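Local coordinates for protein 4-hydroxythreonine-4-phosphate dehydrogenase (Legionella pneumophila subsp. pneumophila, PDB 6XMY) that probably catalyses the NAD(P)-dependent, divalent-metal-assisted oxidation of 4-(phosphooxy)-L-threonine, a late step in the biosynthesis of pyridoxine 5'-phosphate, at residues 120-125 with 297-302; 205-210 with 264-269; 209-214 with 222-227. One frame throughout, in Å; residues are numbered along the deposited sequence. Where two conformers were deposited one is given.

Interaction 1: residues 120-125 with 297-302; sequences TAPVHK and VDHGTA. With NAD (nicotinamide-adenine-dinucleotide), chain B.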
# COMPACT_ATOMS: atom_id res chain seq x y z
N THR A 120 -2.65 2.68 5.75
CA THR A 120 -3.56 3.57 5.04
C THR A 120 -4.83 2.86 4.60
O THR A 120 -4.77 1.88 3.84
CB THR A 120 -2.88 4.24 3.84
OG1 THR A 120 -2.43 3.23 2.94
CG2 THR A 120 -1.70 5.06 4.28
N ALA A 121 -5.96 3.38 5.04
CA ALA A 121 -7.25 3.04 4.46
C ALA A 121 -7.34 3.73 3.09
O ALA A 121 -6.53 4.60 2.77
CB ALA A 121 -8.36 3.47 5.42
N PRO A 122 -8.31 3.35 2.25
CA PRO A 122 -8.27 3.84 0.87
C PRO A 122 -8.68 5.30 0.74
O PRO A 122 -9.48 5.81 1.53
CB PRO A 122 -9.26 2.93 0.14
CG PRO A 122 -10.21 2.47 1.21
CD PRO A 122 -9.38 2.36 2.46
N VAL A 123 -8.09 5.97 -0.25
CA VAL A 123 -8.45 7.34 -0.62
C VAL A 123 -8.96 7.34 -2.05
O VAL A 123 -8.65 6.47 -2.85
CB VAL A 123 -7.28 8.33 -0.45
CG1 VAL A 123 -6.76 8.31 0.98
CG2 VAL A 123 -6.17 8.02 -1.42
N HIS A 124 -9.76 8.35 -2.36
CA HIS A 124 -10.32 8.52 -3.70
C HIS A 124 -9.46 9.53 -4.45
O HIS A 124 -9.49 10.73 -4.15
CB HIS A 124 -11.77 8.99 -3.61
CG HIS A 124 -12.52 8.80 -4.88
ND1 HIS A 124 -12.44 9.69 -5.92
CD2 HIS A 124 -13.32 7.79 -5.29
CE1 HIS A 124 -13.18 9.25 -6.92
NE2 HIS A 124 -13.73 8.10 -6.56
N LYS A 125 -8.69 9.04 -5.42
CA LYS A 125 -7.72 9.90 -6.09
C LYS A 125 -8.39 11.02 -6.86
O LYS A 125 -7.97 12.18 -6.79
CB LYS A 125 -6.82 9.07 -7.00
CG LYS A 125 -6.03 7.98 -6.29
CD LYS A 125 -5.14 7.25 -7.28
CE LYS A 125 -4.40 6.08 -6.66
NZ LYS A 125 -5.32 5.02 -6.15
N VAL A 297 -4.37 -1.20 2.56
CA VAL A 297 -5.31 -2.10 1.92
C VAL A 297 -4.96 -2.22 0.44
O VAL A 297 -4.29 -1.36 -0.14
CB VAL A 297 -6.75 -1.61 2.09
CG1 VAL A 297 -7.17 -1.67 3.54
CG2 VAL A 297 -6.92 -0.21 1.49
N ASP A 298 -5.44 -3.30 -0.18
CA ASP A 298 -5.24 -3.55 -1.60
C ASP A 298 -6.49 -3.23 -2.42
O ASP A 298 -6.71 -3.82 -3.48
CB ASP A 298 -4.80 -5.00 -1.85
CG ASP A 298 -5.94 -5.98 -1.70
OD1 ASP A 298 -6.91 -5.67 -0.99
OD2 ASP A 298 -5.88 -7.06 -2.34
N HIS A 299 -7.31 -2.31 -1.94
CA HIS A 299 -8.57 -2.00 -2.59
C HIS A 299 -8.85 -0.52 -2.42
O HIS A 299 -8.16 0.19 -1.68
CB HIS A 299 -9.72 -2.85 -2.03
CG HIS A 299 -9.95 -2.64 -0.56
ND1 HIS A 299 -10.50 -1.49 -0.05
CD2 HIS A 299 -9.70 -3.45 0.50
CE1 HIS A 299 -10.59 -1.59 1.27
NE2 HIS A 299 -10.11 -2.77 1.63
N GLY A 300 -9.90 -0.06 -3.09
CA GLY A 300 -10.27 1.33 -3.11
C GLY A 300 -11.38 1.66 -2.13
O GLY A 300 -11.67 0.92 -1.19
N THR A 301 -12.03 2.80 -2.40
CA THR A 301 -12.94 3.43 -1.46
C THR A 301 -14.29 2.74 -1.38
O THR A 301 -15.01 2.95 -0.40
CB THR A 301 -13.12 4.91 -1.81
OG1 THR A 301 -13.36 5.05 -3.22
CG2 THR A 301 -11.88 5.69 -1.45
N ALA A 302 -14.67 1.97 -2.39
CA ALA A 302 -15.95 1.25 -2.40
C ALA A 302 -17.10 2.11 -1.86
O ALA A 302 -17.81 1.73 -0.93
CB ALA A 302 -15.83 -0.09 -1.66
PA NAD B . -12.39 -0.30 -5.46
O1A NAD B . -13.06 0.88 -4.79
O2A NAD B . -11.62 -1.43 -4.81
O5B NAD B . -13.78 -1.05 -6.15
C5B NAD B . -13.44 -2.21 -6.87
C4B NAD B . -14.45 -3.33 -6.57
O4B NAD B . -14.06 -3.97 -5.33
C3B NAD B . -15.86 -2.71 -6.35
O3B NAD B . -16.77 -3.65 -6.90
C2B NAD B . -15.93 -2.59 -4.80
O2B NAD B . -17.24 -2.69 -4.31
C1B NAD B . -15.13 -3.85 -4.38
N9A NAD B . -14.44 -3.69 -3.10
C8A NAD B . -13.37 -2.85 -2.76
N7A NAD B . -12.99 -3.00 -1.50
C5A NAD B . -13.82 -3.99 -0.99
C6A NAD B . -13.92 -4.59 0.28
N6A NAD B . -13.07 -4.22 1.28
N1A NAD B . -14.86 -5.55 0.51
C2A NAD B . -15.68 -5.89 -0.53
N3A NAD B . -15.71 -5.41 -1.79
C4A NAD B . -14.75 -4.44 -1.98
O3 NAD B . -11.43 0.39 -6.57
PN NAD B . -11.83 1.20 -7.87
O1N NAD B . -10.87 0.96 -9.00
O2N NAD B . -13.32 1.33 -7.96
O5D NAD B . -11.36 2.86 -7.46
C5D NAD B . -12.12 3.47 -6.47
C4D NAD B . -11.26 4.58 -5.86
O4D NAD B . -10.33 3.95 -4.93
C3D NAD B . -10.38 5.26 -6.96
O3D NAD B . -10.28 6.61 -6.59
C2D NAD B . -9.01 4.55 -6.81
O2D NAD B . -7.90 5.33 -7.14
C1D NAD B . -9.03 4.42 -5.26
N1N NAD B . -8.07 3.36 -4.78
C2N NAD B . -7.32 3.70 -3.69
C3N NAD B . -6.40 2.79 -3.16
C7N NAD B . -5.66 3.26 -1.96
O7N NAD B . -5.89 4.36 -1.45
N7N NAD B . -4.72 2.39 -1.44
C4N NAD B . -6.24 1.53 -3.75
C5N NAD B . -7.03 1.21 -4.87
C6N NAD B . -7.95 2.15 -5.39

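Interaction 2: residues 205-210 with 264-269; sequences INVAGL and VAMYHD. With ZN (zinc ion), chain K.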
# COMPACT_ATOMS: atom_id res chain seq x y z
N ILE A 205 14.03 -13.31 -8.00
CA ILE A 205 13.07 -12.33 -8.51
C ILE A 205 12.80 -12.61 -9.98
O ILE A 205 13.72 -12.59 -10.80
CB ILE A 205 13.58 -10.90 -8.27
CG1 ILE A 205 13.75 -10.63 -6.77
CG2 ILE A 205 12.66 -9.89 -8.92
CD1 ILE A 205 14.51 -9.35 -6.47
N ASN A 206 11.53 -12.84 -10.33
CA ASN A 206 11.14 -13.11 -11.71
C ASN A 206 10.51 -11.85 -12.30
O ASN A 206 9.64 -11.25 -11.69
CB ASN A 206 10.13 -14.27 -11.77
CG ASN A 206 10.79 -15.61 -11.53
OD1 ASN A 206 11.97 -15.68 -11.19
ND2 ASN A 206 10.03 -16.69 -11.70
N VAL A 207 10.99 -11.45 -13.49
CA VAL A 207 10.70 -10.13 -14.05
C VAL A 207 9.95 -10.28 -15.37
O VAL A 207 10.44 -10.94 -16.30
CB VAL A 207 11.99 -9.31 -14.25
CG1 VAL A 207 11.66 -7.92 -14.74
CG2 VAL A 207 12.79 -9.26 -12.96
N ALA A 208 8.81 -9.61 -15.48
CA ALA A 208 8.04 -9.62 -16.73
C ALA A 208 8.70 -8.74 -17.78
O ALA A 208 9.36 -7.75 -17.48
CB ALA A 208 6.63 -9.09 -16.48
N GLY A 209 8.50 -9.12 -19.04
CA GLY A 209 8.75 -8.18 -20.12
C GLY A 209 7.70 -7.08 -20.13
O GLY A 209 6.72 -7.09 -19.37
N LEU A 210 7.92 -6.09 -21.00
CA LEU A 210 6.95 -5.02 -21.20
C LEU A 210 5.87 -5.41 -22.19
O LEU A 210 4.69 -5.06 -22.00
CB LEU A 210 7.67 -3.76 -21.69
CG LEU A 210 6.75 -2.60 -22.06
CD1 LEU A 210 6.05 -2.07 -20.82
CD2 LEU A 210 7.54 -1.51 -22.75
N VAL A 264 8.18 -9.13 -10.54
CA VAL A 264 8.22 -7.74 -10.93
C VAL A 264 7.40 -7.59 -12.21
O VAL A 264 7.68 -8.25 -13.22
CB VAL A 264 9.66 -7.24 -11.14
CG1 VAL A 264 9.66 -5.84 -11.70
CG2 VAL A 264 10.42 -7.30 -9.83
N ALA A 265 6.37 -6.76 -12.15
CA ALA A 265 5.61 -6.39 -13.33
C ALA A 265 6.00 -4.99 -13.78
O ALA A 265 6.36 -4.14 -12.95
CB ALA A 265 4.10 -6.46 -13.06
N MET A 266 5.96 -4.76 -15.09
CA MET A 266 6.38 -3.48 -15.64
C MET A 266 5.36 -2.38 -15.38
O MET A 266 5.74 -1.20 -15.30
CB MET A 266 6.67 -3.62 -17.13
CG MET A 266 7.95 -4.40 -17.39
SD MET A 266 9.44 -3.52 -16.90
CE MET A 266 10.46 -4.85 -16.24
N TYR A 267 4.08 -2.73 -15.24
CA TYR A 267 3.04 -1.72 -15.09
C TYR A 267 1.84 -2.29 -14.35
O TYR A 267 1.68 -3.51 -14.20
CB TYR A 267 2.65 -1.10 -16.45
CG TYR A 267 2.17 -2.11 -17.47
CD1 TYR A 267 3.07 -2.83 -18.26
CD2 TYR A 267 0.81 -2.37 -17.62
CE1 TYR A 267 2.62 -3.76 -19.19
CE2 TYR A 267 0.36 -3.29 -18.54
CZ TYR A 267 1.26 -3.99 -19.31
OH TYR A 267 0.78 -4.91 -20.20
N HIS A 268 1.01 -1.37 -13.88
CA HIS A 268 -0.04 -1.64 -12.90
C HIS A 268 -0.94 -2.82 -13.30
O HIS A 268 -1.07 -3.80 -12.56
CB HIS A 268 -0.84 -0.34 -12.75
CG HIS A 268 -1.92 -0.38 -11.72
ND1 HIS A 268 -3.14 -0.99 -11.92
CD2 HIS A 268 -1.99 0.21 -10.50
CE1 HIS A 268 -3.90 -0.82 -10.86
NE2 HIS A 268 -3.22 -0.10 -9.98
N ASP A 269 -1.60 -2.71 -14.45
CA ASP A 269 -2.55 -3.75 -14.84
C ASP A 269 -1.90 -5.01 -15.39
O ASP A 269 -2.61 -5.95 -15.72
CB ASP A 269 -3.57 -3.21 -15.85
CG ASP A 269 -4.62 -2.30 -15.22
OD1 ASP A 269 -4.68 -2.16 -13.97
OD2 ASP A 269 -5.42 -1.73 -15.99
ZN ZN K . -4.11 1.00 -8.26
O HOH W 1 2.30 -6.17 -22.05
O HOH W 2 -4.33 2.14 -6.35
O HOH W 3 -2.80 0.29 -7.15

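Interaction 3: residues 209-214 with 222-227; sequences GLNPHA and REEIEI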
# COMPACT_ATOMS: atom_id res chain seq x y z
N GLY A 209 8.50 -9.12 -19.04
CA GLY A 209 8.75 -8.18 -20.12
C GLY A 209 7.70 -7.08 -20.13
O GLY A 209 6.72 -7.09 -19.37
N LEU A 210 7.92 -6.09 -21.00
CA LEU A 210 6.95 -5.02 -21.20
C LEU A 210 5.87 -5.41 -22.19
O LEU A 210 4.69 -5.06 -22.00
CB LEU A 210 7.67 -3.76 -21.69
CG LEU A 210 6.75 -2.60 -22.06
CD1 LEU A 210 6.05 -2.07 -20.82
CD2 LEU A 210 7.54 -1.51 -22.75
N ASN A 211 6.25 -6.12 -23.24
CA ASN A 211 5.40 -6.46 -24.37
C ASN A 211 4.87 -7.88 -24.26
O ASN A 211 5.42 -8.71 -23.53
CB ASN A 211 6.24 -6.33 -25.64
CG ASN A 211 6.68 -4.90 -25.87
OD1 ASN A 211 5.84 -4.02 -26.01
ND2 ASN A 211 7.99 -4.65 -25.85
N PRO A 212 3.78 -8.21 -24.97
CA PRO A 212 3.29 -9.59 -24.96
C PRO A 212 4.40 -10.56 -25.38
O PRO A 212 5.22 -10.26 -26.24
CB PRO A 212 2.15 -9.59 -25.99
CG PRO A 212 1.73 -8.16 -26.11
CD PRO A 212 2.95 -7.33 -25.81
N HIS A 213 4.42 -11.73 -24.73
CA HIS A 213 5.44 -12.74 -24.97
C HIS A 213 6.85 -12.16 -24.89
O HIS A 213 7.76 -12.55 -25.63
CB HIS A 213 5.17 -13.50 -26.26
CG HIS A 213 3.87 -14.23 -26.20
ND1 HIS A 213 3.70 -15.35 -25.42
CD2 HIS A 213 2.66 -13.94 -26.73
CE1 HIS A 213 2.44 -15.75 -25.50
NE2 HIS A 213 1.80 -14.92 -26.30
N ALA A 214 7.02 -11.20 -23.98
CA ALA A 214 8.30 -10.55 -23.75
C ALA A 214 8.91 -10.02 -25.05
O ALA A 214 10.12 -10.09 -25.27
CB ALA A 214 9.27 -11.47 -23.00
N ARG A 222 10.82 -3.52 -28.95
CA ARG A 222 12.26 -3.58 -28.75
C ARG A 222 12.69 -3.36 -27.31
O ARG A 222 13.88 -3.45 -27.01
CB ARG A 222 12.95 -2.54 -29.64
CG ARG A 222 12.59 -2.65 -31.09
CD ARG A 222 13.06 -3.96 -31.65
NE ARG A 222 14.52 -4.09 -31.60
CZ ARG A 222 15.18 -5.15 -32.04
NH1 ARG A 222 14.52 -6.18 -32.55
NH2 ARG A 222 16.51 -5.19 -31.96
N GLU A 223 11.75 -3.08 -26.40
CA GLU A 223 12.16 -2.64 -25.07
C GLU A 223 12.86 -3.75 -24.29
O GLU A 223 13.74 -3.46 -23.47
CB GLU A 223 10.98 -2.07 -24.29
CG GLU A 223 10.40 -0.79 -24.87
CD GLU A 223 9.29 -1.04 -25.88
OE1 GLU A 223 8.51 -0.09 -26.12
OE2 GLU A 223 9.18 -2.15 -26.43
N GLU A 224 12.50 -5.01 -24.53
CA GLU A 224 13.20 -6.09 -23.84
C GLU A 224 14.68 -6.11 -24.22
O GLU A 224 15.55 -6.24 -23.36
CB GLU A 224 12.55 -7.44 -24.12
CG GLU A 224 11.23 -7.68 -23.39
CD GLU A 224 10.03 -7.02 -24.04
OE1 GLU A 224 8.96 -7.05 -23.41
OE2 GLU A 224 10.14 -6.49 -25.17
N ILE A 225 14.96 -5.96 -25.52
CA ILE A 225 16.34 -6.00 -26.00
C ILE A 225 17.10 -4.75 -25.58
O ILE A 225 18.25 -4.82 -25.14
CB ILE A 225 16.35 -6.22 -27.52
CG1 ILE A 225 15.85 -7.63 -27.85
CG2 ILE A 225 17.74 -5.99 -28.10
CD1 ILE A 225 15.58 -7.88 -29.32
N GLU A 226 16.47 -3.58 -25.71
CA GLU A 226 17.17 -2.32 -25.51
C GLU A 226 17.21 -1.85 -24.06
O GLU A 226 18.13 -1.11 -23.69
CB GLU A 226 16.53 -1.21 -26.35
CG GLU A 226 16.52 -1.47 -27.86
CD GLU A 226 17.90 -1.41 -28.47
OE1 GLU A 226 18.85 -0.92 -27.81
OE2 GLU A 226 18.05 -1.86 -29.63
N ILE A 227 16.25 -2.27 -23.22
CA ILE A 227 16.06 -1.69 -21.89
C ILE A 227 16.08 -2.75 -20.80
O ILE A 227 16.84 -2.65 -19.83
CB ILE A 227 14.74 -0.89 -21.83
CG1 ILE A 227 14.75 0.27 -22.83
CG2 ILE A 227 14.48 -0.40 -20.41
CD1 ILE A 227 15.64 1.41 -22.44
O HOH W 4 6.09 -1.31 -26.46

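Interaction 1: residues 120-125 with 297-302
Pro122 packs against the facing loop, with CD toward Val297 and CB and CG against the peptide of Gly300. The apolar part is small: Pro122 CD meets Val297 CG2 at 3.7 Å, the side chains crossing at about a right angle, and Thr301 CG2 lies against the backbone of Val123 and His124. Proline suits the spot because its rigid ring packs closely without needing a polar partner; Pro122 CG comes within 3.2 Å of Gly300 O. Gly300 O also accepts, in its carbonyl plane, a nearly straight 2.9 Å bond from His299 ND1, which fixes the imidazole's rotation. One long, weak hydrogen bond joins the backbones, from Val297 N to Thr120 O.

Most polar contacts go to NAD, which both loops grip. Val123 N donates to the carboxamide oxygen O7N of the nicotinamide (3.0 Å), while Lys125 N donates to O3D of the nicotinamide ribose at 3.1 Å. From the other loop, Gly300 N binds phosphate oxygen O2A at 2.8 Å and Ala302 N binds O1A; without a side chain, Gly300 runs close beside the ribose oxygen O4D. One face of the His299 ring is turned to N6A and N7A of the adenine, its CG between backbone N and carbonyl carbon (chi1 60°), and Val297 CB backs the opposite face. His124 has O3D over the centre of its ring and Thr301 OG1 at the edge, while its ND1 accepts from Asn127 N, capping helix 125-130. These loops form part of the NAD site, where backbone N-H groups hold the adenosine-side phosphate and the carboxamide oxygen.

Interaction 2: residues 205-210 with 264-269
Asn206 O and Val264 O each accept a backbone hydrogen bond across neighbouring parallel strands: Val264 N donates to the first at 2.8 Å, and Ala208 N to the second at 2.9 Å, nearly straight at 173°. Around this ladder the packing is tight. Val207 and Val264 lie side by side on one face of the sheet, and Ile205 CG2 presses on Val264 CG2 at 3.5 Å; beta-branched residues suit such strands, since they cover the backbone with little flexibility to lose. Beyond the last bond the CA atoms draw further apart, and the Met266 side chain packs against the facing backbone. Its chain bends at chi2 (-69°) and again at chi3, folding Met266 CE against Val207 CG1 (3.6 Å) and beside Ala208 O, a buried carbonyl with no hydrogen-bonding partner in the model. An unbranched, flexible thioether can follow this curved path.

The contact is looser toward Tyr267, which is partly exposed. Leu210 CD1 touches Tyr267 CD1 at 4.0 Å, the side chains crossing at about a right angle, and a water bridges the ends: it donates to Leu210 O at 2.6 Å and lies 2.7 Å from Tyr267 OH, in the plane of the ring. Further on, His268 NE2 binds the zinc ion at 2.2 Å, with His168 and two waters as the other ligands, while its ND1 donates to Asp269 OD1.

Helix 180-197 covers Ile205 and Val264, helix 223-237 packs over Val207 and Met266, strand 241-246 continues the sheet beyond 205-208, and helix 268-279 starts from the strand's exit.

Interaction 3: residues 209-214 with 222-227
This is a polar, partly buried contact in which the first turn of helix 223-237 turns two carboxylates onto the loop that leaves strand 204-208. Glu224 OE1 takes Asn211 N through its syn lone pair at 2.9 Å, a practically straight bond (177°), and also receives a weak, bent bond from Leu210 N. Glu224 OE2 accepts from Asn211 ND2 at 2.9 Å, so the carboxylate spans backbone and side chain of one residue. A glutamate is long enough for this: its chain bends at chi2 (81°) to carry the carboxylate back over the loop, where Glu224 CG rests 3.3 Å from Ala214 O.

The Asn211 amide is held by a second acid as well. Asn211 ND2 donates to Glu223 OE2 at 2.8 Å, meeting that carboxylate from above its plane, whereas both acceptors lie close to the plane of the amide. Asparagine suits the place because its two N-H bonds can serve two carboxylates, and its oxygen serves a water, which donates to Asn211 OD1 at 2.8 Å and to Glu223 OE1. These bonds leave little freedom for the amide to flip. Two nearby acids might hold protons more readily, though the N-H donors would tend to offset this. Leu210 CD2 lies 3.6 Å from Glu223 CG and from its carboxylate carbon CD. Gly209, having no side chain, lets Glu224 OE1 approach Gly209 CA to 3.5 Å.

The loop is braced by Gly209 O accepting from Gln270, by the backbone pairing of Gly209 with Leu246, and by helix 174-177, which touches Leu210 and Glu223.

From the N terminus the chain first reaches 120-125, at the end of strand 117-120, and waits 171 residues before 297-302 closes interaction 1 around NAD. Interactions 2 and 3 both nest inside that large loop and share Gly209 and Leu210, just past strand 204-208. First 209-214 meets 222-227 after seven intervening residues, tying that strand's exit to helix 223-237; this short loop lies within the span that interaction 2 closes when 264-269 joins strand 262-265 to strand 204-208, near the zinc site. Their centres lie about 10 Å apart. Interaction 1 is about 23 Å from interaction 2 between centres and about 32 Å from interaction 3, touching neither.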